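Local coordinates for flagellar brake protein YcgR (Escherichia coli K-12, PDB 5Y6H) that acts as a flagellar brake that slows the motor when bound to c-di-GMP, its N-terminal domain, the part here, being involved in FliG binding, at residues Lys10-Pro13 / Leu14-Leu17. Residues are numbered along the deposited sequence; the frame is centred on the assembly and turned at random.
Sequences KQNP and LAVL
Asn12 OD1 accepts two backbone N-H groups of the first turn of helix 13-26. The bond from Ala15 N to Asn12 OD1 is 3.0 Å long. It is fairly straight at the hydrogen (159°), though the donor sits above the plane of the amide carbonyl, 46° out of it. The second, from Leu14 N to Asn12 OD1, is shorter at 2.8 Å but weak, because it is strongly bent at the hydrogen. A chi1 of 79° sets CG between the backbone N and carbonyl carbon of Asn12, which folds the amide back over the helix start and leaves Asn12 ND2 3.8 Å from Ala15 CB.

Asn12 sits at the N-cap, right before the helix, and these are its capping bonds. Pro13 follows as the first helical residue, a position with no i-4 carbonyl within the helix to bond its nitrogen, so proline's lack of an N-H costs nothing there. The cap ends the link from edge strand 9-10, which pairs with strand 108-111 through Lys10 and Leu108, to the helix of this PilZN domain.

Two i to i+4 bonds open the helix's main-chain hydrogen bonding: Val16 N to Asn12 O and Leu17 N to Pro13 O, both 3.1 Å.

Van der Waals contact comes mainly from buried Val16, whose CG2, anti to its carbonyl carbon, points back at the incoming chain. Val16 CG2 lies against Asn12 O (3.5 Å) and Lys10 O (3.6 Å), with Lys10 CB its aliphatic neighbour at 4.1 Å. The Val16 side chain also touches Pro105.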
loop_
_atom_site.group_PDB
_atom_site.type_symbol
_atom_site.label_atom_id
_atom_site.label_comp_id
_atom_site.label_asym_id
_atom_site.label_seq_id
_atom_site.Cartn_x
_atom_site.Cartn_y
_atom_site.Cartn_z
ATOM N N LYS A 10 -9.319 -5.623 -9.859
ATOM C CA LYS A 10 -8.938 -4.607 -10.837
ATOM C C LYS A 10 -7.628 -5.018 -11.496
ATOM O O LYS A 10 -6.634 -5.267 -10.805
ATOM C CB LYS A 10 -8.795 -3.233 -10.182
ATOM C CG LYS A 10 -9.953 -2.870 -9.282
ATOM C CD LYS A 10 -11.268 -2.942 -10.047
ATOM C CE LYS A 10 -12.353 -2.111 -9.387
ATOM N NZ LYS A 10 -13.289 -1.506 -10.382
ATOM N N GLN A 11 -7.625 -5.075 -12.823
ATOM C CA GLN A 11 -6.515 -5.666 -13.558
ATOM C C GLN A 11 -5.802 -4.711 -14.505
ATOM O O GLN A 11 -4.578 -4.793 -14.639
ATOM C CB GLN A 11 -7.017 -6.891 -14.337
ATOM C CG GLN A 11 -7.037 -8.164 -13.508
ATOM C CD GLN A 11 -6.985 -9.408 -14.364
ATOM O OE1 GLN A 11 -7.957 -9.767 -15.029
ATOM N NE2 GLN A 11 -5.831 -10.053 -14.384
ATOM N N ASN A 12 -6.536 -3.804 -15.191
ATOM C CA ASN A 12 -5.767 -2.938 -16.079
ATOM C C ASN A 12 -5.204 -1.740 -15.309
ATOM O O ASN A 12 -5.731 -1.367 -14.255
ATOM C CB ASN A 12 -6.632 -2.475 -17.262
ATOM C CG ASN A 12 -7.585 -1.346 -16.910
ATOM O OD1 ASN A 12 -7.170 -0.212 -16.676
ATOM N ND2 ASN A 12 -8.878 -1.649 -16.900
ATOM N N PRO A 13 -4.116 -1.127 -15.791
ATOM C CA PRO A 13 -3.435 -0.110 -14.968
ATOM C C PRO A 13 -4.263 1.140 -14.715
ATOM O O PRO A 13 -4.033 1.814 -13.704
ATOM C CB PRO A 13 -2.161 0.214 -15.768
ATOM C CG PRO A 13 -2.072 -0.815 -16.845
ATOM C CD PRO A 13 -3.433 -1.358 -17.078
ATOM N N LEU A 14 -5.212 1.476 -15.591
ATOM C CA LEU A 14 -6.055 2.642 -15.342
ATOM C C LEU A 14 -6.977 2.401 -14.154
ATOM O O LEU A 14 -7.134 3.272 -13.289
ATOM C CB LEU A 14 -6.872 2.989 -16.590
ATOM C CG LEU A 14 -6.113 3.282 -17.885
ATOM C CD1 LEU A 14 -7.089 3.450 -19.040
ATOM C CD2 LEU A 14 -5.243 4.519 -17.733
ATOM N N ALA A 15 -7.596 1.219 -14.098
ATOM C CA ALA A 15 -8.509 0.904 -13.004
ATOM C C ALA A 15 -7.769 0.792 -11.678
ATOM O O ALA A 15 -8.295 1.199 -10.634
ATOM C CB ALA A 15 -9.263 -0.390 -13.310
ATOM N N VAL A 16 -6.555 0.230 -11.698
ATOM C CA VAL A 16 -5.760 0.117 -10.476
ATOM C C VAL A 16 -5.404 1.500 -9.948
ATOM O O VAL A 16 -5.568 1.794 -8.758
ATOM C CB VAL A 16 -4.496 -0.727 -10.727
ATOM C CG1 VAL A 16 -3.514 -0.581 -9.557
ATOM C CG2 VAL A 16 -4.864 -2.186 -10.939
ATOM N N LEU A 17 -4.905 2.371 -10.831
ATOM C CA LEU A 17 -4.517 3.711 -10.404
ATOM C C LEU A 17 -5.718 4.496 -9.887
ATOM O O LEU A 17 -5.594 5.270 -8.933
ATOM C CB LEU A 17 -3.830 4.450 -11.555
ATOM C CG LEU A 17 -3.201 5.810 -11.232
ATOM C CD1 LEU A 17 -2.145 5.656 -10.156
ATOM C CD2 LEU A 17 -2.598 6.428 -12.480
#